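Local coordinates for nucleoporin nup120 (Schizosaccharomyces pombe, PDB 4GQ2), which serves as a structural constituent of the nuclear pore complex, whose nucleoporins can also dock or interact with transiently associated nuclear transport factors, at residues Arg730-Ser733 against Phe734-Asn738; Ala679-Leu682 against Asp683-Lys687; Tyr598-Arg601 against Glu602-Gln605; Asp811-Thr814 against Glu815-Lys819; Gln831-Gly834 against Trp835-Ser838. One frame throughout, in Å; residues are numbered along the deposited sequence.

Contact 1 (Arg730-Ser733 against Phe734-Asn738); sequences RLVS and FLLEN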
loop_
_atom_site.group_PDB
_atom_site.type_symbol
_atom_site.label_atom_id
_atom_site.label_comp_id
_atom_site.label_asym_id
_atom_site.label_seq_id
_atom_site.Cartn_x
_atom_site.Cartn_y
_atom_site.Cartn_z
ATOM N N ARG A 730 12.227 4.333 11.922
ATOM C CA ARG A 730 11.564 5.384 11.162
ATOM C C ARG A 730 11.546 5.071 9.681
ATOM O O ARG A 730 10.488 5.074 9.068
ATOM C CB ARG A 730 12.233 6.741 11.394
ATOM C CG ARG A 730 11.530 7.877 10.679
ATOM C CD ARG A 730 12.137 9.222 11.038
ATOM N NE ARG A 730 13.250 9.502 10.155
ATOM C CZ ARG A 730 13.240 10.374 9.156
ATOM N NH1 ARG A 730 12.179 11.121 8.900
ATOM N NH2 ARG A 730 14.328 10.502 8.426
ATOM N N LEU A 731 12.719 4.798 9.115
ATOM C CA LEU A 731 12.851 4.619 7.675
ATOM C C LEU A 731 12.145 3.369 7.220
ATOM O O LEU A 731 11.479 3.362 6.187
ATOM C CB LEU A 731 14.322 4.584 7.261
ATOM C CG LEU A 731 15.090 5.897 7.462
ATOM C CD1 LEU A 731 16.435 5.828 6.763
ATOM C CD2 LEU A 731 14.291 7.083 6.938
ATOM N N VAL A 732 12.276 2.317 8.016
ATOM C CA VAL A 732 11.609 1.056 7.741
ATOM C C VAL A 732 10.078 1.203 7.780
ATOM O O VAL A 732 9.393 0.805 6.836
ATOM C CB VAL A 732 12.138 -0.051 8.684
ATOM C CG1 VAL A 732 11.221 -1.259 8.686
ATOM C CG2 VAL A 732 13.556 -0.450 8.272
ATOM N N SER A 733 9.554 1.801 8.849
ATOM C CA SER A 733 8.106 1.994 9.006
ATOM C C SER A 733 7.553 2.945 7.958
ATOM O O SER A 733 6.456 2.743 7.456
ATOM C CB SER A 733 7.754 2.481 10.418
ATOM O OG SER A 733 8.227 1.566 11.400
ATOM N N PHE A 734 8.322 3.977 7.624
ATOM C CA PHE A 734 7.994 4.851 6.504
ATOM C C PHE A 734 7.776 4.056 5.206
ATOM O O PHE A 734 6.708 4.136 4.582
ATOM C CB PHE A 734 9.076 5.921 6.355
ATOM C CG PHE A 734 9.054 6.644 5.043
ATOM C CD1 PHE A 734 8.081 7.594 4.774
ATOM C CD2 PHE A 734 10.051 6.408 4.091
ATOM C CE1 PHE A 734 8.075 8.279 3.564
ATOM C CE2 PHE A 734 10.049 7.083 2.880
ATOM C CZ PHE A 734 9.057 8.017 2.614
ATOM N N LEU A 735 8.765 3.258 4.823
ATOM C CA LEU A 735 8.643 2.435 3.619
ATOM C C LEU A 735 7.517 1.396 3.667
ATOM O O LEU A 735 6.894 1.110 2.641
ATOM C CB LEU A 735 9.976 1.782 3.255
ATOM C CG LEU A 735 11.053 2.784 2.811
ATOM C CD1 LEU A 735 12.412 2.115 2.776
ATOM C CD2 LEU A 735 10.728 3.404 1.455
ATOM N N LEU A 736 7.251 0.837 4.848
ATOM C CA LEU A 736 6.134 -0.097 5.008
ATOM C C LEU A 736 4.790 0.601 4.726
ATOM O O LEU A 736 3.869 -0.002 4.169
ATOM C CB LEU A 736 6.150 -0.772 6.395
ATOM C CG LEU A 736 7.210 -1.877 6.535
ATOM C CD1 LEU A 736 7.319 -2.401 7.956
ATOM C CD2 LEU A 736 6.929 -3.029 5.579
ATOM N N GLU A 737 4.705 1.882 5.072
ATOM C CA GLU A 737 3.539 2.684 4.741
ATOM C C GLU A 737 3.468 2.937 3.230
ATOM O O GLU A 737 2.396 3.186 2.688
ATOM C CB GLU A 737 3.535 3.998 5.536
ATOM C CG GLU A 737 2.147 4.432 5.993
ATOM C CD GLU A 737 2.108 5.823 6.617
ATOM O OE1 GLU A 737 1.367 6.692 6.089
ATOM O OE2 GLU A 737 2.804 6.044 7.636
ATOM N N ASN A 738 4.604 2.848 2.546
ATOM C CA ASN A 738 4.625 3.044 1.096
ATOM C C ASN A 738 4.118 1.803 0.341
ATOM O O ASN A 738 3.743 1.873 -0.840
ATOM C CB ASN A 738 6.035 3.427 0.629
ATOM C CG ASN A 738 6.340 4.903 0.820
ATOM O OD1 ASN A 738 6.408 5.654 -0.151
ATOM N ND2 ASN A 738 6.535 5.327 2.073
#

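Contact 2 (Ala679-Leu682 against Asp683-Lys687); sequences ARVL and DSILK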
loop_
_atom_site.group_PDB
_atom_site.type_symbol
_atom_site.label_atom_id
_atom_site.label_comp_id
_atom_site.label_asym_id
_atom_site.label_seq_id
_atom_site.Cartn_x
_atom_site.Cartn_y
_atom_site.Cartn_z
ATOM N N ALA A 679 9.397 -4.608 -4.943
ATOM C CA ALA A 679 8.466 -4.114 -3.920
ATOM C C ALA A 679 7.940 -5.216 -3.008
ATOM O O ALA A 679 7.837 -5.021 -1.802
ATOM C CB ALA A 679 7.309 -3.354 -4.556
ATOM N N ARG A 680 7.626 -6.377 -3.574
ATOM C CA ARG A 680 7.111 -7.491 -2.778
ATOM C C ARG A 680 8.178 -8.055 -1.850
ATOM O O ARG A 680 7.912 -8.298 -0.669
ATOM C CB ARG A 680 6.494 -8.573 -3.679
ATOM C CG ARG A 680 5.165 -8.119 -4.280
ATOM C CD ARG A 680 4.570 -9.082 -5.303
ATOM N NE ARG A 680 3.283 -8.573 -5.775
ATOM C CZ ARG A 680 2.101 -8.856 -5.228
ATOM N NH1 ARG A 680 2.011 -9.696 -4.202
ATOM N NH2 ARG A 680 0.999 -8.310 -5.732
ATOM N N VAL A 681 9.392 -8.230 -2.371
ATOM C CA VAL A 681 10.504 -8.700 -1.543
ATOM C C VAL A 681 10.851 -7.678 -0.448
ATOM O O VAL A 681 11.022 -8.060 0.713
ATOM C CB VAL A 681 11.752 -9.049 -2.388
ATOM C CG1 VAL A 681 12.955 -9.319 -1.498
ATOM C CG2 VAL A 681 11.472 -10.248 -3.278
ATOM N N LEU A 682 10.935 -6.392 -0.814
ATOM C CA LEU A 682 11.167 -5.325 0.172
ATOM C C LEU A 682 10.130 -5.334 1.298
ATOM O O LEU A 682 10.490 -5.320 2.478
ATOM C CB LEU A 682 11.215 -3.939 -0.490
ATOM C CG LEU A 682 12.486 -3.652 -1.296
ATOM C CD1 LEU A 682 12.405 -2.294 -1.973
ATOM C CD2 LEU A 682 13.740 -3.766 -0.429
ATOM N N ASP A 683 8.849 -5.365 0.931
ATOM C CA ASP A 683 7.767 -5.380 1.911
ATOM C C ASP A 683 8.000 -6.520 2.904
ATOM O O ASP A 683 7.898 -6.345 4.121
ATOM C CB ASP A 683 6.420 -5.553 1.193
ATOM C CG ASP A 683 5.253 -5.667 2.152
ATOM O OD1 ASP A 683 4.771 -4.626 2.631
ATOM O OD2 ASP A 683 4.809 -6.801 2.425
ATOM N N SER A 684 8.339 -7.686 2.361
ATOM C CA SER A 684 8.563 -8.883 3.154
ATOM C C SER A 684 9.814 -8.766 4.047
ATOM O O SER A 684 9.797 -9.170 5.202
ATOM C CB SER A 684 8.631 -10.098 2.227
ATOM O OG SER A 684 9.013 -11.246 2.943
ATOM N N ILE A 685 10.891 -8.201 3.510
ATOM C CA ILE A 685 12.110 -7.970 4.291
ATOM C C ILE A 685 11.900 -6.894 5.365
ATOM O O ILE A 685 12.286 -7.077 6.525
ATOM C CB ILE A 685 13.319 -7.600 3.391
ATOM C CG1 ILE A 685 13.607 -8.698 2.358
ATOM C CG2 ILE A 685 14.563 -7.337 4.231
ATOM C CD1 ILE A 685 13.538 -10.100 2.910
ATOM N N LEU A 686 11.272 -5.786 4.975
ATOM C CA LEU A 686 11.034 -4.657 5.883
ATOM C C LEU A 686 10.176 -4.988 7.098
ATOM O O LEU A 686 10.368 -4.396 8.152
ATOM C CB LEU A 686 10.454 -3.456 5.133
ATOM C CG LEU A 686 11.362 -2.778 4.100
ATOM C CD1 LEU A 686 10.562 -1.802 3.275
ATOM C CD2 LEU A 686 12.546 -2.068 4.729
ATOM N N LYS A 687 9.303 -5.944 6.959
ATOM C CA LYS A 687 8.495 -6.362 8.055
ATOM C C LYS A 687 9.291 -7.080 9.097
ATOM O O LYS A 687 9.076 -6.921 10.243
ATOM C CB LYS A 687 7.405 -7.273 7.577
ATOM C CG LYS A 687 6.128 -6.581 7.254
ATOM C CD LYS A 687 5.297 -7.486 6.399
ATOM C CE LYS A 687 3.850 -7.112 6.476
ATOM N NZ LYS A 687 3.224 -7.235 5.148
#

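Contact 3 (Tyr598-Arg601 against Glu602-Gln605); sequences YSLR and ELVQ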
loop_
_atom_site.group_PDB
_atom_site.type_symbol
_atom_site.label_atom_id
_atom_site.label_comp_id
_atom_site.label_asym_id
_atom_site.label_seq_id
_atom_site.Cartn_x
_atom_site.Cartn_y
_atom_site.Cartn_z
ATOM N N TYR A 598 2.402 3.541 17.205
ATOM C CA TYR A 598 1.897 4.906 17.307
ATOM C C TYR A 598 2.766 5.765 18.234
ATOM O O TYR A 598 3.036 6.913 17.928
ATOM C CB TYR A 598 0.437 4.901 17.788
ATOM C CG TYR A 598 -0.096 6.284 18.087
ATOM C CD1 TYR A 598 0.151 6.892 19.319
ATOM C CD2 TYR A 598 -0.835 6.997 17.131
ATOM C CE1 TYR A 598 -0.322 8.166 19.599
ATOM C CE2 TYR A 598 -1.317 8.271 17.405
ATOM C CZ TYR A 598 -1.060 8.847 18.637
ATOM O OH TYR A 598 -1.536 10.104 18.917
ATOM N N SER A 599 3.191 5.206 19.369
ATOM C CA SER A 599 4.150 5.872 20.252
ATOM C C SER A 599 5.512 6.093 19.576
ATOM O O SER A 599 6.121 7.154 19.745
ATOM C CB SER A 599 4.367 5.063 21.529
ATOM O OG SER A 599 3.186 4.982 22.282
ATOM N N LEU A 600 5.988 5.098 18.824
ATOM C CA LEU A 600 7.303 5.210 18.164
ATOM C C LEU A 600 7.242 6.229 17.045
ATOM O O LEU A 600 8.176 7.006 16.850
ATOM C CB LEU A 600 7.810 3.853 17.636
ATOM C CG LEU A 600 8.158 2.782 18.673
ATOM C CD1 LEU A 600 8.429 1.435 18.018
ATOM C CD2 LEU A 600 9.355 3.221 19.510
ATOM N N ARG A 601 6.121 6.228 16.332
ATOM C CA ARG A 601 5.838 7.225 15.302
ATOM C C ARG A 601 5.919 8.617 15.915
ATOM O O ARG A 601 6.588 9.503 15.387
ATOM C CB ARG A 601 4.436 6.982 14.753
ATOM C CG ARG A 601 4.189 7.407 13.320
ATOM C CD ARG A 601 2.774 7.021 12.919
ATOM N NE ARG A 601 2.565 5.575 13.015
ATOM C CZ ARG A 601 1.490 4.992 13.542
ATOM N NH1 ARG A 601 0.508 5.722 14.047
ATOM N NH2 ARG A 601 1.404 3.668 13.582
ATOM N N GLU A 602 5.253 8.784 17.056
ATOM C CA GLU A 602 5.213 10.048 17.777
ATOM C C GLU A 602 6.632 10.439 18.189
ATOM O O GLU A 602 7.053 11.588 18.031
ATOM C CB GLU A 602 4.315 9.888 19.001
ATOM C CG GLU A 602 3.598 11.136 19.468
ATOM C CD GLU A 602 2.526 10.831 20.505
ATOM O OE1 GLU A 602 1.383 11.320 20.348
ATOM O OE2 GLU A 602 2.818 10.094 21.473
ATOM N N LEU A 603 7.381 9.456 18.668
ATOM C CA LEU A 603 8.758 9.655 19.099
ATOM C C LEU A 603 9.670 10.154 17.972
ATOM O O LEU A 603 10.507 11.026 18.197
ATOM C CB LEU A 603 9.304 8.346 19.668
ATOM C CG LEU A 603 10.054 8.379 20.994
ATOM C CD1 LEU A 603 9.082 8.660 22.131
ATOM C CD2 LEU A 603 10.766 7.054 21.223
ATOM N N VAL A 604 9.504 9.609 16.766
ATOM C CA VAL A 604 10.409 9.927 15.655
ATOM C C VAL A 604 9.893 11.039 14.747
ATOM O O VAL A 604 10.599 11.475 13.839
ATOM C CB VAL A 604 10.778 8.686 14.796
ATOM C CG1 VAL A 604 11.397 7.588 15.654
ATOM C CG2 VAL A 604 9.578 8.161 14.014
ATOM N N GLN A 605 8.660 11.484 14.978
ATOM C CA GLN A 605 8.108 12.606 14.218
ATOM C C GLN A 605 8.149 13.906 15.020
ATOM O O GLN A 605 8.143 14.995 14.446
ATOM C CB GLN A 605 6.689 12.307 13.737
ATOM C CG GLN A 605 6.586 11.115 12.791
ATOM C CD GLN A 605 5.185 10.926 12.235
ATOM O OE1 GLN A 605 4.307 11.765 12.438
ATOM N NE2 GLN A 605 4.976 9.835 11.510
#

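Contact 4 (Asp811-Thr814 against Glu815-Lys819); sequences DLVT and ELVEK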
loop_
_atom_site.group_PDB
_atom_site.type_symbol
_atom_site.label_atom_id
_atom_site.label_comp_id
_atom_site.label_asym_id
_atom_site.label_seq_id
_atom_site.Cartn_x
_atom_site.Cartn_y
_atom_site.Cartn_z
ATOM N N ASP A 811 18.160 13.130 3.790
ATOM C CA ASP A 811 17.193 12.222 4.368
ATOM C C ASP A 811 16.417 11.453 3.307
ATOM O O ASP A 811 15.935 12.029 2.323
ATOM C CB ASP A 811 16.221 12.987 5.254
ATOM C CG ASP A 811 15.484 12.083 6.193
ATOM O OD1 ASP A 811 16.149 11.471 7.051
ATOM O OD2 ASP A 811 14.248 11.977 6.075
ATOM N N LEU A 812 16.289 10.151 3.533
ATOM C CA LEU A 812 15.562 9.252 2.632
ATOM C C LEU A 812 14.089 9.639 2.438
ATOM O O LEU A 812 13.554 9.533 1.328
ATOM C CB LEU A 812 15.680 7.820 3.149
ATOM C CG LEU A 812 15.258 6.579 2.350
ATOM C CD1 LEU A 812 13.741 6.386 2.329
ATOM C CD2 LEU A 812 15.861 6.580 0.954
ATOM N N VAL A 813 13.438 10.096 3.505
ATOM C CA VAL A 813 12.037 10.524 3.407
ATOM C C VAL A 813 11.940 11.708 2.461
ATOM O O VAL A 813 11.113 11.717 1.554
ATOM C CB VAL A 813 11.434 10.886 4.777
ATOM C CG1 VAL A 813 10.044 11.468 4.612
ATOM C CG2 VAL A 813 11.375 9.658 5.675
ATOM N N THR A 814 12.809 12.693 2.659
ATOM C CA THR A 814 12.794 13.882 1.823
ATOM C C THR A 814 13.009 13.510 0.361
ATOM O O THR A 814 12.265 13.963 -0.510
ATOM C CB THR A 814 13.831 14.913 2.279
ATOM O OG1 THR A 814 13.623 15.218 3.666
ATOM C CG2 THR A 814 13.696 16.177 1.466
ATOM N N GLU A 815 14.006 12.664 0.112
ATOM C CA GLU A 815 14.330 12.205 -1.235
ATOM C C GLU A 815 13.145 11.518 -1.906
ATOM O O GLU A 815 12.774 11.870 -3.022
ATOM C CB GLU A 815 15.528 11.254 -1.206
ATOM C CG GLU A 815 16.861 11.924 -0.878
ATOM C CD GLU A 815 18.035 10.954 -0.894
ATOM O OE1 GLU A 815 17.848 9.770 -1.259
ATOM O OE2 GLU A 815 19.155 11.378 -0.539
ATOM N N LEU A 816 12.551 10.542 -1.223
ATOM C CA LEU A 816 11.456 9.792 -1.819
ATOM C C LEU A 816 10.237 10.681 -2.052
ATOM O O LEU A 816 9.698 10.708 -3.167
ATOM C CB LEU A 816 11.101 8.543 -0.993
ATOM C CG LEU A 816 9.876 7.753 -1.465
ATOM C CD1 LEU A 816 10.024 7.335 -2.924
ATOM C CD2 LEU A 816 9.632 6.539 -0.572
ATOM N N VAL A 817 9.830 11.418 -1.018
ATOM C CA VAL A 817 8.669 12.318 -1.109
ATOM C C VAL A 817 8.865 13.403 -2.173
ATOM O O VAL A 817 7.925 13.730 -2.923
ATOM C CB VAL A 817 8.318 12.955 0.258
ATOM C CG1 VAL A 817 7.193 13.966 0.118
ATOM C CG2 VAL A 817 7.925 11.881 1.261
ATOM N N GLU A 818 10.087 13.930 -2.258
ATOM C CA GLU A 818 10.412 14.971 -3.236
ATOM C C GLU A 818 10.186 14.457 -4.658
ATOM O O GLU A 818 9.616 15.163 -5.489
ATOM C CB GLU A 818 11.847 15.486 -3.044
ATOM C CG GLU A 818 12.146 16.823 -3.715
ATOM C CD GLU A 818 12.837 16.693 -5.064
ATOM O OE1 GLU A 818 13.205 15.566 -5.459
ATOM O OE2 GLU A 818 13.027 17.727 -5.736
ATOM N N LYS A 819 10.599 13.217 -4.919
ATOM C CA LYS A 819 10.388 12.596 -6.231
ATOM C C LYS A 819 8.915 12.352 -6.524
ATOM O O LYS A 819 8.448 12.570 -7.650
ATOM C CB LYS A 819 11.169 11.293 -6.356
ATOM C CG LYS A 819 12.657 11.473 -6.606
ATOM C CD LYS A 819 12.918 12.095 -7.972
ATOM C CE LYS A 819 14.401 12.119 -8.302
ATOM N NZ LYS A 819 15.207 12.742 -7.216
#

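Contact 5 (Gln831-Gly834 against Trp835-Ser838); sequences QLIG and WLNS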
loop_
_atom_site.group_PDB
_atom_site.type_symbol
_atom_site.label_atom_id
_atom_site.label_comp_id
_atom_site.label_asym_id
_atom_site.label_seq_id
_atom_site.Cartn_x
_atom_site.Cartn_y
_atom_site.Cartn_z
ATOM N N GLN A 831 -0.258 11.929 2.425
ATOM C CA GLN A 831 -0.389 10.770 3.291
ATOM C C GLN A 831 0.884 10.601 4.106
ATOM O O GLN A 831 0.828 10.223 5.283
ATOM C CB GLN A 831 -0.622 9.516 2.436
ATOM C CG GLN A 831 -1.625 8.525 3.004
ATOM C CD GLN A 831 -3.067 8.940 2.743
ATOM O OE1 GLN A 831 -3.359 9.647 1.778
ATOM N NE2 GLN A 831 -3.975 8.498 3.608
ATOM N N LEU A 832 2.026 10.901 3.474
ATOM C CA LEU A 832 3.356 10.639 4.057
ATOM C C LEU A 832 3.984 11.847 4.753
ATOM O O LEU A 832 5.089 11.746 5.308
ATOM C CB LEU A 832 4.316 10.133 2.969
ATOM C CG LEU A 832 3.973 8.813 2.280
ATOM C CD1 LEU A 832 4.820 8.650 1.024
ATOM C CD2 LEU A 832 4.151 7.620 3.221
ATOM N N ILE A 833 3.290 12.985 4.715
ATOM C CA ILE A 833 3.871 14.256 5.163
ATOM C C ILE A 833 4.367 14.270 6.615
ATOM O O ILE A 833 5.268 15.027 6.949
ATOM C CB ILE A 833 2.905 15.440 4.902
ATOM C CG1 ILE A 833 3.696 16.748 4.737
ATOM C CG2 ILE A 833 1.793 15.501 5.965
ATOM C CD1 ILE A 833 2.888 17.882 4.151
ATOM N N GLY A 834 3.804 13.419 7.469
ATOM C CA GLY A 834 4.193 13.394 8.882
ATOM C C GLY A 834 5.565 12.783 9.138
ATOM O O GLY A 834 6.097 12.897 10.230
ATOM N N TRP A 835 6.134 12.146 8.120
ATOM C CA TRP A 835 7.464 11.530 8.191
ATOM C C TRP A 835 8.583 12.481 7.861
ATOM O O TRP A 835 9.735 12.227 8.234
ATOM C CB TRP A 835 7.540 10.345 7.236
ATOM C CG TRP A 835 6.673 9.179 7.618
ATOM C CD1 TRP A 835 5.508 8.755 6.999
ATOM C CD2 TRP A 835 6.877 8.234 8.737
ATOM N NE1 TRP A 835 4.995 7.641 7.629
ATOM C CE2 TRP A 835 5.768 7.278 8.674
ATOM C CE3 TRP A 835 7.834 8.087 9.730
ATOM C CZ2 TRP A 835 5.652 6.224 9.571
ATOM C CZ3 TRP A 835 7.702 7.025 10.635
ATOM C CH2 TRP A 835 6.633 6.121 10.560
ATOM N N LEU A 836 8.273 13.565 7.140
ATOM C CA LEU A 836 9.293 14.560 6.765
ATOM C C LEU A 836 9.832 15.237 8.008
ATOM O O LEU A 836 9.065 15.604 8.896
ATOM C CB LEU A 836 8.736 15.602 5.790
ATOM C CG LEU A 836 8.539 15.162 4.337
ATOM C CD1 LEU A 836 7.664 16.161 3.598
ATOM C CD2 LEU A 836 9.876 14.980 3.620
ATOM N N ASN A 837 11.154 15.381 8.082
ATOM C CA ASN A 837 11.792 15.944 9.267
ATOM C C ASN A 837 11.831 17.476 9.236
ATOM O O ASN A 837 11.143 18.088 8.424
ATOM C CB ASN A 837 13.191 15.325 9.487
ATOM C CG ASN A 837 14.185 15.653 8.370
ATOM O OD1 ASN A 837 14.027 16.614 7.613
ATOM N ND2 ASN A 837 15.237 14.858 8.289
ATOM N N SER A 838 12.648 18.082 10.100
ATOM C CA SER A 838 12.682 19.539 10.283
ATOM C C SER A 838 13.759 20.305 9.506
ATOM O O SER A 838 13.876 21.510 9.669
ATOM C CB SER A 838 12.807 19.871 11.762
ATOM O OG SER A 838 11.632 19.489 12.443
HETATM O O HOH W 1 6.429 16.165 8.967
#

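Contact 1 (Arg730-Ser733 against Phe734-Asn738)
Phe734 meets the preceding helical turn first through CB, which lies 3.2 Å from Arg730 O and 3.5 Å from Leu731 O. Because CG stands anti to the backbone N (chi1 164°), the ring is carried out beside its own carbonyl carbon. CD2 is then the ring atom that approaches Leu731 O, at 4.0 Å, and the oxygen lies at the ring edge in the ring plane. One face is taken by Asn738, whose ND2 sits 3.6 Å above the ring plane over its centre. Farther out the ring leaves the turn: Trp835 meets it edge-to-face, and Leu812 and Leu816 of helix 812-822 and Leu832 of helix 826-832 pack against it. The turn belongs to helix 719-739, and its backbone bonds are regular i to i+4 pairs, including Phe734 N to Arg730 O at 2.8 Å and Glu737 N to Ser733 O at 3.1 Å. The side chain of Asn738 adds a further bond: its ND2 donates to Phe734 O at 2.8 Å. This donor comes from above the carbonyl plane, while the oxygen lies in the amide plane of Asn738, so the bond limits rotation of the amide and holds it over the ring. Phe734 O also receives a weak bond from the backbone N of Asn738. Elsewhere round the helix, Val732 and Leu736 lie side by side and point the same way, CG1 of Val732 touching CD1 of Leu736 at 4.1 Å. This pair, with Leu735, faces Leu686 and Gln690 of helix 672-703.

Contact 2 (Ala679-Leu682 against Asp683-Lys687)
The carboxylate of Asp683, carried on a CB that lies 3.4 Å from Ala679 O, is met near its own plane rather than over a face. Lys687 NZ approaches the syn side of Asp683 OD2 at 3.2 Å, only 21° out of the carboxylate plane, making a salt bridge between residues one helical turn apart. The other oxygen, OD1, is hydrogen-bonded to Ser739, so both branches of the carboxylate are engaged. Among the peptide groups, the carbonyl of Val681 is covered by Ile685, whose CG1 lies 3.1 Å from Val681 O. That branch is beside the backbone N of Ile685 and anti to its carbonyl carbon, which brings it back over the previous turn and 4.0 Å from Val681 CG1. The two side chains lie alongside and point the same way. These contacts lie within the long helix 672-703, in which each carbonyl from Ala679 to Leu682 receives the amide four residues on. The last of them is closely wrapped: Leu686 N donates to Leu682 O at 2.7 Å with an N-H...O angle of 170°, while Leu686 CG lies 3.1 Å from the same oxygen. Leu686 CD1 reaches 4.4 Å from Leu682 CB. On its outward side Leu686 packs against Val732, Leu735 and Leu736 of helix 719-739 and against Ile802 of helix 790-803. With the isobutyl group cut back to an alanine here, a gap would probably open toward helices 719-739 and 790-803, and Leu682 O would lose part of its apolar cover. Leu682 itself turns to Ser798 and Leu799.

Contact 3 (Tyr598-Arg601 against Glu602-Gln605)
Arg601 lies alongside Gln605, its aliphatic stem overlapping the amide end, with Arg601 CG 3.1 Å from Gln605 NE2 and Arg601 CD 3.8 Å from the same nitrogen. Both side chains point the same way, but the guanidinium and amide planes are turned 51° apart, so the flat groups are not stacked. Gln605 CG comes in turn to 3.1 Å from Arg601 O. The chain of Arg601 bends at its third torsion (chi3 -60°), and the guanidinium comes back along the helix to place one face over Tyr598 CA, which is 3.5 Å above the plane and offset toward the rim. On another side Glu602 runs out extended and crosses the ring of Tyr598, the carboxylate and ring planes being 69° apart. Glu602 OE1 stands 3.7 Å from Tyr598 CE1. The phenol OH is hydrogen-bonded to a polar side chain and to the backbone of the chain of another protein. An apolar edge is made by Leu600 and Leu603, whose CD2 atoms are 4.4 Å apart. The backbone is that of the closing turn of helix 590-605: Leu603 N donates to Ser599 O at 2.8 Å, whereas Arg601 O gathers two weak bonds, from Val604 N and Gln605 N, as the i to i+4 pattern gives out. Among its neighbours, the turn rests Leu600, Leu603 and Val604 on helix 719-739, sets Leu600 on Phe619 of helix 612-624, and meets Trp835 of the loop before helix 840-852 with Arg601, Val604 and Gln605.

Contact 4 (Asp811-Thr814 against Glu815-Lys819)
From an extended Asp811 (psi 134°) the chain enters helix 812-822 and at once makes i to i+4 bonds, the first from Glu815 N to Asp811 O at 3.0 Å. Asp811 occupies the N-cap position, and its OD2 accepts from Val813 N at 3.3 Å, a weak capping bond with an N-H...O angle of 134°. Its other oxygen, OD1, forms a salt bridge with Arg730 of helix 719-739. One turn on, Glu815 passes its CG 3.3 Å from Asp811 O before the rest of its chain runs on extended. Val813 and Val817 lie side by side, pointing the same way, with CG1 of Val813 and CG2 of Val817 4.0 Å apart. The same CG2, anti to the carbonyl carbon of Val817, also covers Val813 O at 3.2 Å. Glu818 presses its CB to 3.0 Å from Thr814 O, then bends away at its second torsion (chi2 -98°) to accept at OE2 from Val879 N. The apolar faces are shared out: Leu812 and Leu816 pack on Phe734, Val817 on Leu845 and Ile849 of helix 840-852. Chemically, the carboxylate accepts, weakly, from the amide of Val813, which has no carbonyl partner within the helix, and it probably gains from the positive end of the helix dipole. With the guanidinium beside it as well, Asp811 is likely to stay ionised while tying the beginning of this helix to helix 719-739.

Contact 5 (Gln831-Gly834 against Trp835-Ser838)
Trp835 N donates to Leu832 O at 3.0 Å with an N-H...O angle of 164°, the shorter and straighter of the two direct bonds across this turn. The amide comes in from above the carbonyl plane, 37° out of it. Leu836 N follows with a weak bond to Ile833 O at 3.3 Å. A water bridges the turn, donating to Ile833 O at 2.6 Å and to Leu836 O at 2.7 Å, so two carbonyls that face it are joined. Farther out, the indole NE1 of Trp835 bonds Glu737 of helix 719-739. Both direct bonds span three residues rather than four, and they carry the chain from helix 826-832 into the loop that leads to helix 840-852, within the sequence range assigned to the HEAT repeats. The indole is set by CG lying beside the backbone N of Trp835 (chi1 -68°), which puts Leu832 O at the ring edge, near its plane, 3.5 Å from CD1. That same CD1 touches Leu832 CD2 at 4.2 Å, the two side chains crossing at a slant. Ile833 and Leu836 likewise cross, Ile833 CG1 lying 4.2 Å from Leu836 CD1, and they turn to helix 840-852, Ile833 to Ile849 and Leu836 to Lys846. The six-membered part of the indole reaches helix 590-605. Were the indole replaced by an alanine, Glu737 would probably be left without its mate and a gap would open toward helix 590-605.

In the fold
Along the chain the order is contact 3, contact 2, contact 1, contact 4, contact 5, in series. Contact 1, on helix 719-739, touches all four others, their centres standing 11 to 12 Å from its own. Contact 2, on helix 672-703, is remote from contacts 3, 4 and 5, its nearest atoms about 9 to 11 Å from theirs. Contact 4, on helix 812-822, and contact 5, at the end of helix 826-832 and in the loop after it, touch, centres 10 Å apart; contact 3 reaches contact 5 but not contact 4. Helix 719-739 thus joins the helical-domain range, contacts 2 and 3, to the HEAT-repeat range, which holds contact 5 and the second segment of contact 4.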